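Local coordinates for putative hyaluronoglucosaminidase (Clostridium perfringens, PDB 6PWI), which probably acts as a family 84 glycoside hydrolase with hexosaminidase activity, this chain being the part of a longer, probably cell-wall-anchored protein that holds the catalytic domain, at residues H121-G134 against L166-R180. Residues are numbered along the deposited sequence; the frame is centred on the assembly and turned at random.
Sequences HFENHDAHVVSVKG and LKELLIEDYSDGQWR. With EDO (1,2-ethanediol), chain I.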
ATOM      1  N   HIS A 121     -10.113  17.411  19.430  1.00 54.14           N
ATOM      2  CA  HIS A 121      -9.473  16.290  18.768  1.00 47.90           C
ATOM      3  C   HIS A 121     -10.281  15.857  17.537  1.00 43.94           C
ATOM      4  O   HIS A 121      -9.706  15.566  16.489  1.00 45.55           O
ATOM      5  CB  HIS A 121      -9.188  15.207  19.829  1.00 45.51           C
ATOM      6  CG  HIS A 121      -8.737  13.893  19.295  1.00 45.44           C
ATOM      7  ND1 HIS A 121      -7.601  13.757  18.523  1.00 47.33           N
ATOM      8  CD2 HIS A 121      -9.257  12.656  19.428  1.00 44.97           C
ATOM      9  CE1 HIS A 121      -7.447  12.491  18.194  1.00 46.31           C
ATOM     10  NE2 HIS A 121      -8.450  11.797  18.736  1.00 45.66           N
ATOM     11  N   PHE A 122     -11.616  15.892  17.645  1.00 37.99           N
ATOM     12  CA  PHE A 122     -12.489  15.060  16.830  1.00 34.90           C
ATOM     13  C   PHE A 122     -12.824  15.678  15.474  1.00 34.50           C
ATOM     14  O   PHE A 122     -13.439  15.025  14.636  1.00 32.27           O
ATOM     15  CB  PHE A 122     -13.722  14.621  17.622  1.00 32.11           C
ATOM     16  CG  PHE A 122     -13.452  13.478  18.568  1.00 29.56           C
ATOM     17  CD1 PHE A 122     -13.351  12.175  18.098  1.00 28.37           C
ATOM     18  CD2 PHE A 122     -13.271  13.707  19.922  1.00 27.84           C
ATOM     19  CE1 PHE A 122     -13.089  11.126  18.966  1.00 27.75           C
ATOM     20  CE2 PHE A 122     -13.009  12.657  20.790  1.00 27.37           C
ATOM     21  CZ  PHE A 122     -12.919  11.369  20.310  1.00 27.99           C
ATOM     22  N   GLU A 123     -12.390  16.917  15.245  1.00 39.07           N
ATOM     23  CA  GLU A 123     -12.599  17.557  13.954  1.00 41.73           C
ATOM     24  C   GLU A 123     -11.686  16.944  12.887  1.00 38.00           C
ATOM     25  O   GLU A 123     -12.035  16.953  11.711  1.00 37.13           O
ATOM     26  CB  GLU A 123     -12.425  19.070  14.084  1.00 48.54           C
ATOM     27  CG  GLU A 123     -11.157  19.446  14.827  1.00 59.31           C
ATOM     28  CD  GLU A 123     -11.217  20.746  15.606  1.00 69.36           C
ATOM     29  OE1 GLU A 123     -10.243  21.525  15.522  1.00 76.96           O
ATOM     30  OE2 GLU A 123     -12.230  20.972  16.308  1.00 77.12           O
ATOM     31  N   ASN A 124     -10.532  16.400  13.307  1.00 34.53           N
ATOM     32  CA  ASN A 124      -9.555  15.784  12.419  1.00 32.59           C
ATOM     33  C   ASN A 124     -10.138  14.567  11.701  1.00 31.70           C
ATOM     34  O   ASN A 124     -11.129  13.990  12.152  1.00 31.14           O
ATOM     35  CB  ASN A 124      -8.296  15.368  13.180  1.00 32.25           C
ATOM     36  CG  ASN A 124      -7.509  16.555  13.686  1.00 32.90           C
ATOM     37  OD1 ASN A 124      -7.565  17.630  13.098  1.00 33.37           O
ATOM     38  ND2 ASN A 124      -6.778  16.371  14.773  1.00 32.12           N
ATOM     39  N   HIS A 125      -9.494  14.173  10.590  1.00 29.38           N
ATOM     40  CA  HIS A 125      -9.900  13.005   9.824  1.00 29.27           C
ATOM     41  C   HIS A 125      -9.729  11.733  10.653  1.00 27.74           C
ATOM     42  O   HIS A 125      -8.680  11.525  11.268  1.00 26.70           O
ATOM     43  CB  HIS A 125      -9.098  12.873   8.520  1.00 32.02           C
ATOM     44  CG  HIS A 125      -9.170  14.046   7.601  1.00 36.10           C
ATOM     45  ND1 HIS A 125     -10.365  14.516   7.089  1.00 38.89           N
ATOM     46  CD2 HIS A 125      -8.195  14.820   7.073  1.00 37.98           C
ATOM     47  CE1 HIS A 125     -10.126  15.546   6.301  1.00 40.09           C
ATOM     48  NE2 HIS A 125      -8.802  15.755   6.279  1.00 40.26           N
ATOM     49  N   ASP A 126     -10.775  10.894  10.651  1.00 25.92           N
ATOM     50  CA  ASP A 126     -10.745   9.549  11.213  1.00 25.74           C
ATOM     51  C   ASP A 126     -10.356   9.582  12.695  1.00 24.99           C
ATOM     52  O   ASP A 126      -9.831   8.600  13.225  1.00 23.90           O
ATOM     53  CB  ASP A 126      -9.862   8.619  10.369  1.00 26.45           C
ATOM     54  CG  ASP A 126     -10.353   8.428   8.939  1.00 28.25           C
ATOM     55  OD1 ASP A 126     -11.581   8.290   8.755  1.00 29.08           O
ATOM     56  OD2 ASP A 126      -9.506   8.407   8.015  1.00 27.53           O
ATOM     57  N   ALA A 127     -10.641  10.709  13.362  1.00 23.25           N
ATOM     58  CA  ALA A 127     -10.166  10.950  14.715  1.00 22.82           C
ATOM     59  C   ALA A 127     -10.776   9.943  15.686  1.00 22.76           C
ATOM     60  O   ALA A 127     -11.969   9.645  15.614  1.00 23.17           O
ATOM     61  CB  ALA A 127     -10.473  12.370  15.126  1.00 22.49           C
ATOM     62  N   HIS A 128      -9.943   9.431  16.599  1.00 21.31           N
ATOM     63  CA  HIS A 128     -10.421   8.519  17.620  1.00 22.01           C
ATOM     64  C   HIS A 128      -9.437   8.484  18.785  1.00 22.85           C
ATOM     65  O   HIS A 128      -8.305   8.941  18.663  1.00 23.08           O
ATOM     66  CB  HIS A 128     -10.646   7.118  17.033  1.00 21.87           C
ATOM     67  CG  HIS A 128      -9.388   6.457  16.578  1.00 22.61           C
ATOM     68  ND1 HIS A 128      -8.827   6.707  15.339  1.00 22.01           N
ATOM     69  CD2 HIS A 128      -8.565   5.579  17.195  1.00 22.90           C
ATOM     70  CE1 HIS A 128      -7.724   6.000  15.209  1.00 22.24           C
ATOM     71  NE2 HIS A 128      -7.539   5.295  16.332  1.00 22.63           N
ATOM     72  N   VAL A 129      -9.889   7.899  19.900  1.00 23.77           N
ATOM     73  CA  VAL A 129      -9.136   7.809  21.137  1.00 24.06           C
ATOM     74  C   VAL A 129      -9.190   6.365  21.620  1.00 24.28           C
ATOM     75  O   VAL A 129     -10.247   5.741  21.581  1.00 24.33           O
ATOM     76  CB  VAL A 129      -9.737   8.760  22.189  1.00 25.15           C
ATOM     77  CG1 VAL A 129      -9.202   8.484  23.586  1.00 24.66           C
ATOM     78  CG2 VAL A 129      -9.546  10.221  21.808  1.00 24.85           C
ATOM     79  N   VAL A 130      -8.042   5.844  22.061  1.00 25.69           N
ATOM     80  CA  VAL A 130      -7.996   4.548  22.724  1.00 27.64           C
ATOM     81  C   VAL A 130      -7.508   4.765  24.154  1.00 29.06           C
ATOM     82  O   VAL A 130      -6.471   5.384  24.371  1.00 31.19           O
ATOM     83  CB  VAL A 130      -7.112   3.534  21.969  1.00 27.12           C
ATOM     84  CG1 VAL A 130      -7.089   2.182  22.666  1.00 27.07           C
ATOM     85  CG2 VAL A 130      -7.552   3.366  20.524  1.00 26.84           C
ATOM     86  N   SER A 131      -8.274   4.268  25.128  1.00 30.44           N
ATOM     87  CA  SER A 131      -7.909   4.445  26.524  1.00 31.57           C
ATOM     88  C   SER A 131      -7.821   3.094  27.226  1.00 31.86           C
ATOM     89  O   SER A 131      -8.745   2.286  27.149  1.00 33.20           O
ATOM     90  CB  SER A 131      -8.872   5.365  27.211  1.00 32.04           C
ATOM     91  OG  SER A 131      -8.967   5.043  28.585  1.00 33.97           O
ATOM     92  N   VAL A 132      -6.683   2.857  27.883  1.00 32.81           N
ATOM     93  CA  VAL A 132      -6.486   1.684  28.721  1.00 34.58           C
ATOM     94  C   VAL A 132      -6.226   2.187  30.137  1.00 36.76           C
ATOM     95  O   VAL A 132      -5.186   2.793  30.398  1.00 37.24           O
ATOM     96  CB  VAL A 132      -5.339   0.787  28.206  1.00 34.22           C
ATOM     97  CG1 VAL A 132      -5.024  -0.346  29.168  1.00 32.99           C
ATOM     98  CG2 VAL A 132      -5.625   0.233  26.817  1.00 32.72           C
ATOM     99  N   LYS A 133      -7.211   1.962  31.019  1.00 39.17           N
ATOM    100  CA  LYS A 133      -7.203   2.474  32.382  1.00 40.09           C
ATOM    101  C   LYS A 133      -8.000   1.532  33.283  1.00 41.91           C
ATOM    102  O   LYS A 133      -9.215   1.372  33.117  1.00 40.42           O
ATOM    103  CB  LYS A 133      -7.777   3.893  32.416  1.00 41.28           C
ATOM    104  CG  LYS A 133      -7.409   4.715  33.642  1.00 45.88           C
ATOM    105  CD  LYS A 133      -8.038   6.091  33.631  1.00 48.95           C
ATOM    106  CE  LYS A 133      -7.716   6.906  34.866  1.00 51.99           C
ATOM    107  NZ  LYS A 133      -8.441   8.197  34.854  1.00 55.96           N
ATOM    108  N   GLY A 134      -7.291   0.919  34.241  1.00 41.62           N
ATOM    109  CA  GLY A 134      -7.871  -0.045  35.160  1.00 43.03           C
ATOM    110  C   GLY A 134      -8.491  -1.221  34.412  1.00 46.23           C
ATOM    111  O   GLY A 134      -7.842  -1.855  33.584  1.00 49.91           O
ATOM    112  N   LEU A 166      -0.944  -5.711  30.218  1.00 47.13           N
ATOM    113  CA  LEU A 166      -1.174  -4.649  29.252  1.00 44.95           C
ATOM    114  C   LEU A 166      -0.919  -3.299  29.920  1.00 44.78           C
ATOM    115  O   LEU A 166      -1.455  -3.025  30.990  1.00 48.27           O
ATOM    116  CB  LEU A 166      -2.628  -4.758  28.777  1.00 43.91           C
ATOM    117  CG  LEU A 166      -3.101  -3.658  27.829  1.00 43.36           C
ATOM    118  CD1 LEU A 166      -2.348  -3.730  26.513  1.00 45.07           C
ATOM    119  CD2 LEU A 166      -4.595  -3.765  27.583  1.00 43.88           C
ATOM    120  N   LYS A 167      -0.123  -2.447  29.265  1.00 43.43           N
ATOM    121  CA  LYS A 167       0.243  -1.149  29.811  1.00 42.01           C
ATOM    122  C   LYS A 167      -0.934  -0.188  29.690  1.00 41.13           C
ATOM    123  O   LYS A 167      -1.602  -0.147  28.662  1.00 41.37           O
ATOM    124  CB  LYS A 167       1.440  -0.557  29.061  1.00 43.86           C
ATOM    125  CG  LYS A 167       2.727  -1.367  29.120  1.00 47.38           C
ATOM    126  CD  LYS A 167       3.943  -0.565  28.722  1.00 51.24           C
ATOM    127  CE  LYS A 167       5.231  -1.140  29.276  1.00 56.49           C
ATOM    128  NZ  LYS A 167       6.285  -0.102  29.384  1.00 59.99           N
ATOM    129  N   GLU A 168      -1.171   0.586  30.751  1.00 41.13           N
ATOM    130  CA  GLU A 168      -2.165   1.645  30.719  1.00 40.35           C
ATOM    131  C   GLU A 168      -1.680   2.720  29.755  1.00 38.44           C
ATOM    132  O   GLU A 168      -0.554   3.191  29.882  1.00 41.04           O
ATOM    133  CB  GLU A 168      -2.312   2.281  32.101  1.00 44.56           C
ATOM    134  CG  GLU A 168      -2.967   1.394  33.146  1.00 48.47           C
ATOM    135  CD  GLU A 168      -3.673   2.172  34.246  1.00 52.24           C
ATOM    136  OE1 GLU A 168      -3.254   3.314  34.525  1.00 54.14           O
ATOM    137  OE2 GLU A 168      -4.657   1.646  34.810  1.00 56.04           O
ATOM    138  N   LEU A 169      -2.534   3.118  28.805  1.00 35.55           N
ATOM    139  CA  LEU A 169      -2.118   4.072  27.789  1.00 32.56           C
ATOM    140  C   LEU A 169      -3.304   4.906  27.312  1.00 31.20           C
ATOM    141  O   LEU A 169      -4.457   4.566  27.569  1.00 31.10           O
ATOM    142  CB  LEU A 169      -1.465   3.312  26.628  1.00 32.58           C
ATOM    143  CG  LEU A 169      -2.335   2.260  25.936  1.00 32.36           C
ATOM    144  CD1 LEU A 169      -3.118   2.864  24.778  1.00 30.12           C
ATOM    145  CD2 LEU A 169      -1.483   1.097  25.453  1.00 32.38           C
ATOM    146  N   LEU A 170      -2.991   5.993  26.597  1.00 29.21           N
ATOM    147  CA  LEU A 170      -3.986   6.820  25.939  1.00 28.41           C
ATOM    148  C   LEU A 170      -3.479   7.210  24.548  1.00 28.73           C
ATOM    149  O   LEU A 170      -2.501   7.946  24.419  1.00 28.82           O
ATOM    150  CB  LEU A 170      -4.256   8.052  26.810  1.00 27.24           C
ATOM    151  CG  LEU A 170      -5.244   9.071  26.243  1.00 27.76           C
ATOM    152  CD1 LEU A 170      -6.680   8.610  26.436  1.00 26.95           C
ATOM    153  CD2 LEU A 170      -5.040  10.430  26.893  1.00 27.14           C
ATOM    154  N   ILE A 171      -4.146   6.684  23.513  1.00 27.52           N
ATOM    155  CA  ILE A 171      -3.862   7.041  22.133  1.00 27.84           C
ATOM    156  C   ILE A 171      -4.845   8.134  21.728  1.00 28.56           C
ATOM    157  O   ILE A 171      -6.052   7.965  21.880  1.00 30.23           O
ATOM    158  CB  ILE A 171      -3.978   5.818  21.193  1.00 27.09           C
ATOM    159  CG1 ILE A 171      -3.015   4.689  21.568  1.00 26.03           C
ATOM    160  CG2 ILE A 171      -3.799   6.230  19.738  1.00 26.77           C
ATOM    161  CD1 ILE A 171      -3.279   3.394  20.834  1.00 25.97           C
ATOM    162  N   GLU A 172      -4.320   9.251  21.216  1.00 28.66           N
ATOM    163  CA  GLU A 172      -5.160  10.264  20.599  1.00 30.58           C
ATOM    164  C   GLU A 172      -4.778  10.364  19.124  1.00 30.45           C
ATOM    165  O   GLU A 172      -3.801  11.029  18.780  1.00 32.38           O
ATOM    166  CB  GLU A 172      -5.021  11.608  21.319  1.00 32.93           C
ATOM    167  CG  GLU A 172      -5.472  11.578  22.774  1.00 37.32           C
ATOM    168  CD  GLU A 172      -4.942  12.724  23.626  1.00 40.04           C
ATOM    169  OE1 GLU A 172      -3.896  12.530  24.307  1.00 39.91           O
ATOM    170  OE2 GLU A 172      -5.572  13.810  23.612  1.00 39.88           O
ATOM    171  N   ASP A 173      -5.549   9.693  18.260  1.00 27.52           N
ATOM    172  CA  ASP A 173      -5.089   9.431  16.906  1.00 25.78           C
ATOM    173  C   ASP A 173      -6.014  10.075  15.878  1.00 25.22           C
ATOM    174  O   ASP A 173      -7.194  10.317  16.139  1.00 25.09           O
ATOM    175  CB  ASP A 173      -4.905   7.933  16.661  1.00 25.03           C
ATOM    176  CG  ASP A 173      -3.769   7.605  15.707  1.00 26.16           C
ATOM    177  OD1 ASP A 173      -3.208   8.553  15.094  1.00 27.58           O
ATOM    178  OD2 ASP A 173      -3.447   6.409  15.580  1.00 25.04           O
ATOM    179  N   TYR A 174      -5.442  10.349  14.704  1.00 24.85           N
ATOM    180  CA  TYR A 174      -6.189  10.832  13.555  1.00 25.27           C
ATOM    181  C   TYR A 174      -5.337  10.678  12.296  1.00 25.04           C
ATOM    182  O   TYR A 174      -4.146  10.395  12.379  1.00 24.86           O
ATOM    183  CB  TYR A 174      -6.609  12.287  13.763  1.00 24.81           C
ATOM    184  CG  TYR A 174      -5.461  13.258  13.842  1.00 24.57           C
ATOM    185  CD1 TYR A 174      -4.894  13.793  12.694  1.00 23.64           C
ATOM    186  CD2 TYR A 174      -4.949  13.647  15.072  1.00 24.90           C
ATOM    187  CE1 TYR A 174      -3.838  14.688  12.772  1.00 24.94           C
ATOM    188  CE2 TYR A 174      -3.899  14.546  15.168  1.00 24.21           C
ATOM    189  CZ  TYR A 174      -3.342  15.063  14.013  1.00 25.21           C
ATOM    190  OH  TYR A 174      -2.307  15.945  14.117  1.00 25.83           O
ATOM    191  N   SER A 175      -5.967  10.877  11.135  1.00 24.40           N
ATOM    192  CA  SER A 175      -5.290  10.733   9.861  1.00 24.09           C
ATOM    193  C   SER A 175      -5.016  12.106   9.260  1.00 24.23           C
ATOM    194  O   SER A 175      -5.873  12.984   9.295  1.00 22.87           O
ATOM    195  CB  SER A 175      -6.091   9.896   8.909  1.00 24.55           C
ATOM    196  OG  SER A 175      -5.394   9.746   7.677  1.00 25.02           O
ATOM    197  N   ASP A 176      -3.814  12.257   8.694  1.00 24.86           N
ATOM    198  CA  ASP A 176      -3.467  13.448   7.941  1.00 25.55           C
ATOM    199  C   ASP A 176      -4.241  13.454   6.627  1.00 25.54           C
ATOM    200  O   ASP A 176      -4.712  14.501   6.204  1.00 25.26           O
ATOM    201  CB  ASP A 176      -1.954  13.575   7.759  1.00 26.46           C
ATOM    202  CG  ASP A 176      -1.256  14.037   9.026  1.00 28.07           C
ATOM    203  OD1 ASP A 176      -1.766  14.997   9.654  1.00 28.78           O
ATOM    204  OD2 ASP A 176      -0.222  13.421   9.390  1.00 27.86           O
ATOM    205  N   GLY A 177      -4.380  12.275   6.011  1.00 26.70           N
ATOM    206  CA  GLY A 177      -5.041  12.145   4.722  1.00 28.18           C
ATOM    207  C   GLY A 177      -6.474  11.633   4.853  1.00 29.03           C
ATOM    208  O   GLY A 177      -6.760  10.788   5.700  1.00 28.32           O
ATOM    209  N   GLN A 178      -7.355  12.158   3.993  1.00 29.38           N
ATOM    210  CA  GLN A 178      -8.730  11.704   3.866  1.00 30.52           C
ATOM    211  C   GLN A 178      -8.762  10.284   3.287  1.00 30.17           C
ATOM    212  O   GLN A 178      -9.472   9.429   3.810  1.00 30.87           O
ATOM    213  CB  GLN A 178      -9.528  12.739   3.067  1.00 33.46           C
ATOM    214  CG  GLN A 178     -10.992  12.385   2.836  1.00 39.36           C
ATOM    215  CD  GLN A 178     -11.681  13.245   1.796  1.00 44.44           C
ATOM    216  OE1 GLN A 178     -11.062  14.027   1.072  1.00 48.34           O
ATOM    217  NE2 GLN A 178     -12.992  13.095   1.697  1.00 44.62           N
ATOM    218  N   TRP A 179      -7.979  10.022   2.229  1.00 30.08           N
ATOM    219  CA  TRP A 179      -7.979   8.726   1.559  1.00 29.60           C
ATOM    220  C   TRP A 179      -6.604   8.073   1.634  1.00 27.82           C
ATOM    221  O   TRP A 179      -5.589   8.722   1.400  1.00 27.85           O
ATOM    222  CB  TRP A 179      -8.464   8.828   0.106  1.00 32.82           C
ATOM    223  CG  TRP A 179      -9.764   9.553  -0.036  1.00 37.74           C
ATOM    224  CD1 TRP A 179      -9.955  10.734  -0.688  1.00 39.89           C
ATOM    225  CD2 TRP A 179     -11.044   9.189   0.527  1.00 41.86           C
ATOM    226  NE1 TRP A 179     -11.265  11.122  -0.588  1.00 45.10           N
ATOM    227  CE2 TRP A 179     -11.960  10.196   0.152  1.00 44.91           C
ATOM    228  CE3 TRP A 179     -11.519   8.119   1.304  1.00 43.00           C
ATOM    229  CZ2 TRP A 179     -13.309  10.160   0.530  1.00 45.24           C
ATOM    230  CZ3 TRP A 179     -12.850   8.080   1.669  1.00 43.25           C
ATOM    231  CH2 TRP A 179     -13.734   9.094   1.293  1.00 43.76           C
ATOM    232  N   ARG A 180      -6.601   6.775   1.963  1.00 25.80           N
ATOM    233  CA  ARG A 180      -5.403   5.958   2.040  1.00 24.10           C
ATOM    234  C   ARG A 180      -5.711   4.582   1.454  1.00 24.20           C
ATOM    235  O   ARG A 180      -6.598   3.878   1.936  1.00 25.16           O
ATOM    236  CB  ARG A 180      -4.956   5.798   3.494  1.00 23.58           C
ATOM    237  CG  ARG A 180      -4.870   7.098   4.283  1.00 23.89           C
ATOM    238  CD  ARG A 180      -4.788   6.888   5.784  1.00 23.70           C
ATOM    239  NE  ARG A 180      -5.914   6.160   6.372  1.00 24.14           N
ATOM    240  CZ  ARG A 180      -7.108   6.684   6.657  1.00 24.06           C
ATOM    241  NH1 ARG A 180      -7.355   7.959   6.400  1.00 23.21           N
ATOM    242  NH2 ARG A 180      -8.053   5.931   7.199  1.00 23.30           N
TER
HETATM  243  C1  EDO I 707     -13.914  13.486   7.406  1.00 55.56           C
HETATM  244  O1  EDO I 707     -13.498  14.363   8.432  1.00 54.92           O
HETATM  245  C2  EDO I 707     -13.580  12.091   7.761  1.00 52.34           C
HETATM  246  O2  EDO I 707     -13.366  11.951   9.152  1.00 45.22           O
HETATM  247  O   HOH W   1      -7.007  15.601  10.048  1.00 27.79           O
HETATM  248  O   HOH W   2     -11.176  10.307   6.339  1.00 32.53           O
HETATM  249  O   HOH W   3      -4.950   4.378  17.049  1.00 21.80           O
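Asp126 meets Arg180 through a single carboxylate oxygen. Arg180 NH1 lies 2.7 Å from Asp126 OD2, nearly along its C-O axis, and NH2 reaches the same oxygen from above the carboxylate plane. The two flat groups stand 83° apart in this salt bridge. Arg180 NH2 also bonds Lys207 O, and Trp444 of helix 433-444 packs on both side chains.

Asn124 ND2 sits over the centre of the Tyr174 ring, 3.2 Å above its plane, with the amide tilted 43° to the ring. Tyr174 chi1 of 65°, with CG between the backbone N and the carbonyl carbon, puts the ring against Asn124.

His121 slots its ring between Ala127 CB on one face and Glu172 CB on the other. Its NE2 donates to His128 O at 2.9 Å, from above the carbonyl plane. That oxygen also accepts from Asp173 N, so two donors grip it. The His128 ring is fixed by ND1, which bonds Asp126 O in the ring plane at 3.0 Å. Asp173 CB makes a CH-pi contact over the His128 ring, and a water joins His128 NE2 to Asp173 OD2.

Val132 CG1 touches Leu166 CD2. Glu168 OE2 accepts from Gly134 N at 2.8 Å. Strands 127-133 and 166-175 form an antiparallel ladder in the mixed sheet of the GH20b-like N-terminal domain. The Asp126-Arg180 bridge ties that domain to the first strand of the catalytic (beta/alpha)8 barrel.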